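Probable branched-chain-amino-acid aminotransferase (PDB 3CSW) probably catalyses the reversible transfer of amino groups between leucine, isoleucine or valine and 2-oxoglutarate, using pyridoxal 5'-phosphate as cofactor. Local coordinates at residues A52-Y57 against E279-G284; K128-R133 against V153-E158; C162-L167 against E176-N181. All blocks are in the same frame, centred on the assembly; numbering follows the deposited sequence. Where two conformers were deposited one is given.

In the fold
Interactions 2 and 3 are neighbours, with centres about 8 Å apart. Both reach the same sheet, in which strands 125-129 and 164-168 are neighbours: K128 and S130 of interaction 2 pair through their backbones with I166 of interaction 3. Interaction 3 is the buried one. It centres on an aspartate gripped by hydroxyls and backbone N-H groups, and its second segment lines the cofactor pocket. Interaction 2 is partly buried and joins strand 125-129 to helix 150-156 through a glutamate, close to another subunit. Interaction 1 lies across the chain's centre, about 25 Å from interaction 3 between centres. There the C-terminal tail meets the start of helix 56-68 by aromatic rings and bridging waters, without charge pairing between its segments.

Interaction 1 (A52-Y57 against E279-G284); sequences APFAAY and EENWVG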
loop_
_atom_site.group_PDB
_atom_site.type_symbol
_atom_site.label_atom_id
_atom_site.label_comp_id
_atom_site.label_asym_id
_atom_site.label_seq_id
_atom_site.Cartn_x
_atom_site.Cartn_y
_atom_site.Cartn_z
ATOM N N ALA A 52 -31.594 -13.928 28.874
ATOM C CA ALA A 52 -31.345 -14.959 27.850
ATOM C C ALA A 52 -30.191 -14.515 26.940
ATOM O O ALA A 52 -30.215 -13.392 26.423
ATOM C CB ALA A 52 -32.595 -15.200 27.017
ATOM N N PRO A 53 -29.182 -15.383 26.737
ATOM C CA PRO A 53 -28.050 -15.009 25.856
ATOM C C PRO A 53 -28.427 -14.781 24.380
ATOM O O PRO A 53 -28.968 -15.675 23.693
ATOM C CB PRO A 53 -27.044 -16.154 26.018
ATOM C CG PRO A 53 -27.777 -17.263 26.679
ATOM C CD PRO A 53 -29.018 -16.717 27.337
ATOM N N PHE A 54 -28.125 -13.562 23.937
ATOM C CA PHE A 54 -28.444 -13.068 22.618
ATOM C C PHE A 54 -27.456 -13.515 21.534
ATOM O O PHE A 54 -26.235 -13.427 21.697
ATOM C CB PHE A 54 -28.491 -11.536 22.634
ATOM C CG PHE A 54 -28.902 -10.934 21.310
ATOM C CD1 PHE A 54 -30.197 -11.134 20.814
ATOM C CD2 PHE A 54 -28.008 -10.186 20.560
ATOM C CE1 PHE A 54 -30.578 -10.585 19.604
ATOM C CE2 PHE A 54 -28.381 -9.641 19.341
ATOM C CZ PHE A 54 -29.654 -9.845 18.858
ATOM N N ALA A 55 -28.023 -13.949 20.410
ATOM C CA ALA A 55 -27.273 -14.368 19.234
ATOM C C ALA A 55 -26.220 -15.396 19.576
ATOM O O ALA A 55 -25.139 -15.369 18.999
ATOM C CB ALA A 55 -26.650 -13.155 18.495
ATOM N N ALA A 56 -26.571 -16.348 20.449
ATOM C CA ALA A 56 -25.616 -17.328 20.944
ATOM C C ALA A 56 -25.004 -18.175 19.821
ATOM O O ALA A 56 -23.783 -18.355 19.765
ATOM C CB ALA A 56 -26.230 -18.194 22.022
ATOM N N TYR A 57 -25.839 -18.659 18.908
ATOM C CA TYR A 57 -25.369 -19.463 17.785
ATOM C C TYR A 57 -24.456 -18.653 16.849
ATOM O O TYR A 57 -23.429 -19.141 16.420
ATOM C CB TYR A 57 -26.550 -20.074 16.995
ATOM C CG TYR A 57 -26.061 -21.020 15.928
ATOM C CD1 TYR A 57 -25.436 -22.214 16.278
ATOM C CD2 TYR A 57 -26.170 -20.701 14.577
ATOM C CE1 TYR A 57 -24.938 -23.070 15.315
ATOM C CE2 TYR A 57 -25.673 -21.550 13.606
ATOM C CZ TYR A 57 -25.060 -22.735 13.978
ATOM O OH TYR A 57 -24.565 -23.589 13.016
ATOM N N GLU A 279 -35.819 -15.030 14.876
ATOM C CA GLU A 279 -35.459 -16.397 15.349
ATOM C C GLU A 279 -33.977 -16.761 15.204
ATOM O O GLU A 279 -33.424 -17.481 16.037
ATOM C CB GLU A 279 -36.324 -17.463 14.626
ATOM C CG GLU A 279 -35.822 -18.915 14.724
ATOM C CD GLU A 279 -35.788 -19.463 16.155
ATOM O OE1 GLU A 279 -36.394 -18.844 17.048
ATOM O OE2 GLU A 279 -35.166 -20.526 16.392
ATOM N N GLU A 280 -33.350 -16.286 14.143
ATOM C CA GLU A 280 -31.908 -16.529 13.913
ATOM C C GLU A 280 -31.001 -16.050 15.060
ATOM O O GLU A 280 -29.893 -16.542 15.206
ATOM C CB GLU A 280 -31.456 -15.908 12.589
ATOM C CG GLU A 280 -31.500 -14.396 12.550
ATOM C CD GLU A 280 -31.120 -13.836 11.188
ATOM O OE1 GLU A 280 -31.840 -14.125 10.201
ATOM O OE2 GLU A 280 -30.113 -13.086 11.114
ATOM N N ASN A 281 -31.480 -15.113 15.875
ATOM C CA ASN A 281 -30.760 -14.650 17.068
ATOM C C ASN A 281 -30.997 -15.491 18.326
ATOM O O ASN A 281 -30.409 -15.212 19.369
ATOM C CB ASN A 281 -31.158 -13.204 17.384
ATOM C CG ASN A 281 -30.736 -12.248 16.318
ATOM O OD1 ASN A 281 -29.640 -12.365 15.764
ATOM N ND2 ASN A 281 -31.583 -11.269 16.035
ATOM N N TRP A 282 -31.864 -16.506 18.220
ATOM C CA TRP A 282 -32.280 -17.318 19.367
ATOM C C TRP A 282 -32.243 -18.826 19.183
ATOM O O TRP A 282 -32.664 -19.550 20.083
ATOM C CB TRP A 282 -33.679 -16.891 19.817
ATOM C CG TRP A 282 -33.714 -15.433 20.200
ATOM C CD1 TRP A 282 -34.202 -14.409 19.456
ATOM C CD2 TRP A 282 -33.177 -14.843 21.391
ATOM N NE1 TRP A 282 -34.034 -13.219 20.115
ATOM C CE2 TRP A 282 -33.408 -13.457 21.307
ATOM C CE3 TRP A 282 -32.546 -15.356 22.532
ATOM C CZ2 TRP A 282 -33.019 -12.571 22.317
ATOM C CZ3 TRP A 282 -32.153 -14.470 23.531
ATOM C CH2 TRP A 282 -32.399 -13.098 23.416
ATOM N N VAL A 283 -31.721 -19.304 18.062
ATOM C CA VAL A 283 -31.568 -20.732 17.786
ATOM C C VAL A 283 -30.856 -21.420 18.946
ATOM O O VAL A 283 -29.804 -20.941 19.364
ATOM C CB VAL A 283 -30.675 -20.978 16.528
ATOM C CG1 VAL A 283 -30.822 -22.409 16.053
ATOM C CG2 VAL A 283 -31.016 -20.018 15.400
ATOM N N GLY A 284 -31.402 -22.529 19.445
ATOM C CA GLY A 284 -30.762 -23.339 20.497
ATOM C C GLY A 284 -30.857 -22.870 21.940
ATOM O O GLY A 284 -30.305 -23.525 22.833
HETATM O O HOH W 1 -29.344 -16.830 21.262
HETATM O O HOH W 2 -28.722 -18.591 19.250
#
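The C-terminal tail meets the turn that leads from edge strand 52-53 of the antiparallel sheet into helix 56-68, with W282 packed on A52 and F54. A55 holds the N-cap position of that helix. F54 and W282 form an offset edge-to-face pair. F54 gives the edge and W282 the face, with the planes at 68°. The centroids of the F54 ring and the six-membered ring of W282 are 5.5 Å apart. The closest atoms are F54 CD1 and W282 CZ2, at 3.5 Å. F54 CG stands anti to the backbone N (chi1 -176°), which carries the ring alongside the N281 side chain. There F54 CE1 lies 3.5 Å from N281 CB, and ring and amide planes are 47° apart. Farther along the indole, W282 CZ3 touches A52 CB at 3.6 Å and also nears the carbonyl of P53.

The polar ends of this tail are held from outside. W282 NE1 bonds to V275 O in the last turn of helix 262-276. Replacing W282 by alanine is likely to open a gap beside A52, leave the edge of F54 without its aromatic partner, and lose the bond from the indole N-H. N281 OD1 takes a bond from K58, and N281 ND2 gives one to N207.

One direct backbone bond joins the segments: A55 N donates to N281 O over 2.9 Å. The same N281 O also accepts from water 1, which donates to P53 O as well and accepts from A56 N. Thus a single carbonyl ties the tail to the helix start both directly and through water. Nearby, Y57 CB rests 4.2 Å from V283 CB. Water 2 accepts from Y57 N at 2.9 Å and donates to V283 O at 2.6 Å.

Interaction 2 (K128-R133 against V153-E158); sequences KISNVR and VLARRE
The carboxylate of E158 and the side-chain amide of N131 stand almost perpendicular, with planes 86° apart. N131 CB comes to 3.2 Å from E158 OE2. The backbone N of N131 faces both carboxylate oxygens and gives each a weak bond. The firm bond is from S130: S130 OG donates to E158 OE1 over 2.7 Å, on the syn side and 31° out of the carboxylate plane. E158 is extended beyond CG, which lets it span from the residues after helix 150-156 to this turn.

S130 OG is used twice. S130 OG also accepts from V132 N at 3.0 Å, an ST turn that fixes the hydroxyl and shapes the chain leaving the strand. A155 CB touches this hydroxyl. Apolar pairs lie beside it: V132 CG2 is 4.0 Å from L154 CB, and V132 CB is 4.3 Å from A155 CB.

V132 also packs on S139 of the second subunit, and L154 on F69 of that subunit. Within the chain, the contact links the segment leaving strand 125-129 to the C-terminal part of helix 150-156 and the residues after it. These are the first two elements of a beta-alpha-beta unit completed by strand 164-168, whose V165 touches both S130 and A155.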
loop_
_atom_site.group_PDB
_atom_site.type_symbol
_atom_site.label_atom_id
_atom_site.label_comp_id
_atom_site.label_asym_id
_atom_site.label_seq_id
_atom_site.Cartn_x
_atom_site.Cartn_y
_atom_site.Cartn_z
ATOM N N LYS A 128 -13.563 9.923 17.521
ATOM C CA LYS A 128 -12.462 10.568 16.823
ATOM C C LYS A 128 -11.796 9.600 15.869
ATOM O O LYS A 128 -11.796 8.392 16.116
ATOM C CB LYS A 128 -11.434 11.098 17.832
ATOM C CG LYS A 128 -11.955 12.215 18.649
ATOM C CD LYS A 128 -10.988 12.670 19.700
ATOM C CE LYS A 128 -11.639 13.717 20.577
ATOM N NZ LYS A 128 -10.612 14.404 21.389
ATOM N N ILE A 129 -11.216 10.124 14.784
ATOM C CA ILE A 129 -10.381 9.312 13.865
ATOM C C ILE A 129 -9.149 8.800 14.646
ATOM O O ILE A 129 -8.442 9.572 15.289
ATOM C CB ILE A 129 -9.931 10.112 12.576
ATOM C CG1 ILE A 129 -11.139 10.645 11.786
ATOM C CG2 ILE A 129 -9.096 9.244 11.627
ATOM C CD1 ILE A 129 -12.163 9.574 11.370
ATOM N N SER A 130 -8.912 7.496 14.604
ATOM C CA SER A 130 -7.747 6.870 15.238
ATOM C C SER A 130 -6.443 7.170 14.463
ATOM O O SER A 130 -6.468 7.370 13.234
ATOM C CB SER A 130 -7.970 5.356 15.244
ATOM O OG SER A 130 -6.917 4.643 15.834
ATOM N N ASN A 131 -5.317 7.140 15.181
ATOM C CA ASN A 131 -3.966 7.184 14.587
ATOM C C ASN A 131 -3.456 5.823 14.186
ATOM O O ASN A 131 -2.327 5.726 13.737
ATOM C CB ASN A 131 -2.913 7.714 15.562
ATOM C CG ASN A 131 -3.145 9.125 15.967
ATOM O OD1 ASN A 131 -3.601 9.965 15.171
ATOM N ND2 ASN A 131 -2.820 9.418 17.229
ATOM N N VAL A 132 -4.266 4.789 14.402
ATOM C CA VAL A 132 -3.953 3.438 14.058
ATOM C C VAL A 132 -4.829 3.024 12.863
ATOM O O VAL A 132 -6.061 3.156 12.920
ATOM C CB VAL A 132 -4.228 2.521 15.266
ATOM C CG1 VAL A 132 -3.904 1.091 14.921
ATOM C CG2 VAL A 132 -3.420 2.992 16.487
ATOM N N ARG A 133 -4.185 2.556 11.784
ATOM C CA ARG A 133 -4.889 2.011 10.635
ATOM C C ARG A 133 -5.154 0.540 10.862
ATOM O O ARG A 133 -4.358 -0.156 11.468
ATOM C CB ARG A 133 -4.130 2.193 9.321
ATOM C CG ARG A 133 -3.848 3.612 8.911
ATOM C CD ARG A 133 -5.122 4.388 8.664
ATOM N NE ARG A 133 -4.785 5.768 8.328
ATOM C CZ ARG A 133 -4.688 6.284 7.104
ATOM N NH1 ARG A 133 -4.944 5.569 6.004
ATOM N NH2 ARG A 133 -4.321 7.559 6.976
ATOM N N VAL A 153 -5.685 -3.327 19.987
ATOM C CA VAL A 153 -5.045 -3.024 21.290
ATOM C C VAL A 153 -4.549 -1.566 21.318
ATOM O O VAL A 153 -4.856 -0.811 22.247
ATOM C CB VAL A 153 -3.891 -4.035 21.637
ATOM C CG1 VAL A 153 -3.038 -3.556 22.858
ATOM C CG2 VAL A 153 -4.466 -5.416 21.890
ATOM N N LEU A 154 -3.813 -1.146 20.296
ATOM C CA LEU A 154 -3.302 0.227 20.274
ATOM C C LEU A 154 -4.409 1.275 20.126
ATOM O O LEU A 154 -4.359 2.324 20.755
ATOM C CB LEU A 154 -2.208 0.388 19.209
ATOM C CG LEU A 154 -0.952 -0.464 19.441
ATOM C CD1 LEU A 154 0.079 -0.274 18.298
ATOM C CD2 LEU A 154 -0.341 -0.100 20.783
ATOM N N ALA A 155 -5.436 0.978 19.340
ATOM C CA ALA A 155 -6.529 1.943 19.121
ATOM C C ALA A 155 -7.389 2.154 20.364
ATOM O O ALA A 155 -7.788 3.283 20.663
ATOM C CB ALA A 155 -7.412 1.520 17.901
ATOM N N ARG A 156 -7.690 1.086 21.088
ATOM C CA ARG A 156 -8.451 1.215 22.323
ATOM C C ARG A 156 -7.739 2.045 23.373
ATOM O O ARG A 156 -8.402 2.684 24.170
ATOM C CB ARG A 156 -8.809 -0.143 22.920
ATOM C CG ARG A 156 -9.748 -0.883 22.040
ATOM C CD ARG A 156 -10.590 -1.848 22.758
ATOM N NE ARG A 156 -11.418 -2.556 21.797
ATOM C CZ ARG A 156 -11.954 -3.752 21.997
ATOM N NH1 ARG A 156 -11.798 -4.371 23.148
ATOM N NH2 ARG A 156 -12.658 -4.336 21.043
ATOM N N ARG A 157 -6.409 2.053 23.362
ATOM C CA ARG A 157 -5.648 2.882 24.292
ATOM C C ARG A 157 -5.742 4.379 23.982
ATOM O O ARG A 157 -5.313 5.206 24.784
ATOM C CB ARG A 157 -4.182 2.447 24.335
ATOM C CG ARG A 157 -3.994 1.055 24.938
ATOM C CD ARG A 157 -2.534 0.629 24.946
ATOM N NE ARG A 157 -1.714 1.378 25.896
ATOM C CZ ARG A 157 -1.598 1.094 27.190
ATOM N NH1 ARG A 157 -2.242 0.069 27.721
ATOM N NH2 ARG A 157 -0.829 1.853 27.957
ATOM N N GLU A 158 -6.285 4.711 22.815
ATOM C CA GLU A 158 -6.537 6.096 22.407
ATOM C C GLU A 158 -7.881 6.643 22.873
ATOM O O GLU A 158 -8.142 7.816 22.713
ATOM C CB GLU A 158 -6.498 6.214 20.881
ATOM C CG GLU A 158 -5.152 5.924 20.255
ATOM C CD GLU A 158 -5.182 6.079 18.731
ATOM O OE1 GLU A 158 -6.269 5.969 18.137
ATOM O OE2 GLU A 158 -4.116 6.288 18.137
#

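Interaction 3 (C162-L167 against E176-N181); sequences CYDVIL and EGSFSN. With PLP (pyridoxal-5'-phosphate), chain E.
D164 accepts two firm hydrogen bonds on each carboxylate oxygen. S178 OG donates to D164 OD1 over 2.6 Å from the syn side, and V165 N donates to D164 OD1 over 2.8 Å from above the carboxylate plane. S178 N adds a weak bond to the same oxygen. S180 OG donates to D164 OD2 over 2.7 Å at the anti lone pair, while F179 N reaches D164 OD2 at 3.2 Å on the syn side. These donors satisfy the buried carboxylate, would help to stabilise its negative charge, and fix its rotation. D164 CG is anti to the backbone N (chi1 -162°), which sends the group toward the loop 178-180.

The carboxylate also lies stacked on the F179 ring, with planes 16° apart and OD2 over the ring centre. At the edge of that ring, in its plane, sits the carbonyl of Y163, whose O is 3.2 Å from F179 CE2. The Y163 ring packs obliquely against F179, and its hydroxyl bonds to H239. G177 has no side chain, and a CB there would run into D164 OD2.

Before this loop, the strands pair antiparallel. I166 and G177 form a non-hydrogen-bonded pair. L167 and E176 form a hydrogen-bonded one, with L167 N to E176 O at 2.8 Å. Past the last bridge, S178 N also donates to V165 O.

From this hairpin E176 reaches the cofactor: PLP N1 donates to E176 OE1 over 2.8 Å. R134 and L200 N hold E176 OE2 and so position the carboxylate. A carboxylate facing the pyridine nitrogen would probably favour its protonated form, as in other PLP-dependent aminotransferases. E176 to N181, the outer strand of the hairpin and the loop after it, line the cofactor pocket of this class-IV aminotransferase, with D164 bracing the loop from behind.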
loop_
_atom_site.group_PDB
_atom_site.type_symbol
_atom_site.label_atom_id
_atom_site.label_comp_id
_atom_site.label_asym_id
_atom_site.label_seq_id
_atom_site.Cartn_x
_atom_site.Cartn_y
_atom_site.Cartn_z
ATOM N N CYS A 162 -13.381 10.465 24.297
ATOM C CA CYS A 162 -14.355 10.038 23.316
ATOM C C CYS A 162 -14.883 8.667 23.711
ATOM O O CYS A 162 -14.410 8.037 24.659
ATOM C CB CYS A 162 -13.764 10.080 21.889
ATOM S SG CYS A 162 -12.361 9.011 21.622
ATOM N N TYR A 163 -15.898 8.230 22.993
ATOM C CA TYR A 163 -16.522 6.946 23.229
ATOM C C TYR A 163 -15.809 5.781 22.525
ATOM O O TYR A 163 -15.643 4.716 23.079
ATOM C CB TYR A 163 -17.957 7.047 22.717
ATOM C CG TYR A 163 -18.799 5.848 22.970
ATOM C CD1 TYR A 163 -19.430 5.675 24.207
ATOM C CD2 TYR A 163 -19.030 4.911 21.970
ATOM C CE1 TYR A 163 -20.259 4.580 24.441
ATOM C CE2 TYR A 163 -19.856 3.800 22.199
ATOM C CZ TYR A 163 -20.457 3.636 23.433
ATOM O OH TYR A 163 -21.275 2.537 23.656
ATOM N N ASP A 164 -15.480 5.974 21.259
ATOM C CA ASP A 164 -14.703 5.013 20.483
ATOM C C ASP A 164 -13.891 5.817 19.469
ATOM O O ASP A 164 -14.185 6.979 19.221
ATOM C CB ASP A 164 -15.634 3.995 19.798
ATOM C CG ASP A 164 -14.909 2.720 19.335
ATOM O OD1 ASP A 164 -13.694 2.593 19.576
ATOM O OD2 ASP A 164 -15.555 1.836 18.718
ATOM N N VAL A 165 -12.836 5.212 18.929
ATOM C CA VAL A 165 -12.031 5.788 17.850
ATOM C C VAL A 165 -12.333 5.026 16.538
ATOM O O VAL A 165 -12.619 3.837 16.559
ATOM C CB VAL A 165 -10.510 5.781 18.164
ATOM C CG1 VAL A 165 -10.195 6.751 19.320
ATOM C CG2 VAL A 165 -9.983 4.355 18.454
ATOM N N ILE A 166 -12.304 5.741 15.409
ATOM C CA ILE A 166 -12.577 5.174 14.095
ATOM C C ILE A 166 -11.264 4.810 13.366
ATOM O O ILE A 166 -10.442 5.678 13.063
ATOM C CB ILE A 166 -13.419 6.165 13.249
ATOM C CG1 ILE A 166 -14.649 6.667 14.046
ATOM C CG2 ILE A 166 -13.805 5.571 11.921
ATOM C CD1 ILE A 166 -15.530 5.617 14.716
ATOM N N LEU A 167 -11.069 3.512 13.136
ATOM C CA LEU A 167 -9.944 3.003 12.357
ATOM C C LEU A 167 -10.280 3.057 10.870
ATOM O O LEU A 167 -11.317 2.537 10.434
ATOM C CB LEU A 167 -9.559 1.566 12.745
ATOM C CG LEU A 167 -8.898 1.268 14.096
ATOM C CD1 LEU A 167 -9.950 1.205 15.189
ATOM C CD2 LEU A 167 -8.022 -0.005 14.060
ATOM N N GLU A 176 -13.911 0.618 10.755
ATOM C CA GLU A 176 -14.779 0.469 11.881
ATOM C C GLU A 176 -14.196 1.123 13.121
ATOM O O GLU A 176 -13.066 1.549 13.115
ATOM C CB GLU A 176 -14.992 -1.031 12.143
ATOM C CG GLU A 176 -13.718 -1.814 12.458
ATOM C CD GLU A 176 -13.840 -3.299 12.159
ATOM O OE1 GLU A 176 -14.763 -3.950 12.673
ATOM O OE2 GLU A 176 -12.997 -3.827 11.412
ATOM N N GLY A 177 -14.977 1.162 14.201
ATOM C CA GLY A 177 -14.457 1.568 15.494
ATOM C C GLY A 177 -13.628 0.449 16.115
ATOM O O GLY A 177 -13.682 -0.681 15.646
ATOM N N SER A 178 -12.890 0.766 17.194
ATOM C CA SER A 178 -12.084 -0.228 17.940
ATOM C C SER A 178 -12.916 -1.364 18.579
ATOM O O SER A 178 -12.391 -2.449 18.855
ATOM C CB SER A 178 -11.171 0.450 18.983
ATOM O OG SER A 178 -11.864 0.885 20.148
ATOM N N PHE A 179 -14.205 -1.119 18.805
ATOM C CA PHE A 179 -15.101 -2.129 19.389
ATOM C C PHE A 179 -16.532 -2.073 18.804
ATOM O O PHE A 179 -17.447 -2.671 19.377
ATOM C CB PHE A 179 -15.148 -2.015 20.932
ATOM C CG PHE A 179 -15.719 -0.692 21.466
ATOM C CD1 PHE A 179 -17.102 -0.512 21.634
ATOM C CD2 PHE A 179 -14.871 0.355 21.854
ATOM C CE1 PHE A 179 -17.609 0.683 22.133
ATOM C CE2 PHE A 179 -15.381 1.557 22.368
ATOM C CZ PHE A 179 -16.765 1.721 22.491
ATOM N N SER A 180 -16.710 -1.393 17.666
ATOM C CA SER A 180 -18.018 -1.195 17.054
ATOM C C SER A 180 -17.913 -1.106 15.544
ATOM O O SER A 180 -16.850 -0.898 15.039
ATOM C CB SER A 180 -18.633 0.120 17.563
ATOM O OG SER A 180 -17.793 1.259 17.295
ATOM N N ASN A 181 -19.032 -1.275 14.836
ATOM C CA ASN A 181 -19.119 -0.949 13.418
ATOM C C ASN A 181 -19.725 0.454 13.213
ATOM O O ASN A 181 -20.386 1.005 14.104
ATOM C CB ASN A 181 -19.901 -1.997 12.640
ATOM C CG ASN A 181 -19.183 -3.340 12.557
ATOM O OD1 ASN A 181 -19.585 -4.310 13.214
ATOM N ND2 ASN A 181 -18.128 -3.412 11.742
HETATM N N1 PLP E . -15.458 -4.122 15.349
HETATM C C2 PLP E . -14.507 -4.594 16.247
HETATM C C2A PLP E . -13.069 -4.293 15.959
HETATM C C3 PLP E . -14.912 -5.326 17.385
HETATM O O3 PLP E . -13.998 -5.728 18.330
HETATM C C4 PLP E . -16.289 -5.575 17.599
HETATM C C4A PLP E . -16.754 -6.295 18.835
HETATM O O4A PLP E . -16.900 -5.671 19.903
HETATM C C5 PLP E . -17.232 -5.082 16.681
HETATM C C6 PLP E . -16.800 -4.370 15.560
HETATM C C5A PLP E . -18.714 -5.119 16.973
HETATM O O4P PLP E . -19.251 -6.391 16.637
HETATM P P PLP E . -20.595 -6.991 17.340
HETATM O O1P PLP E . -20.737 -8.487 16.995
HETATM O O2P PLP E . -21.796 -6.245 16.833
HETATM O O3P PLP E . -20.405 -6.774 18.836
#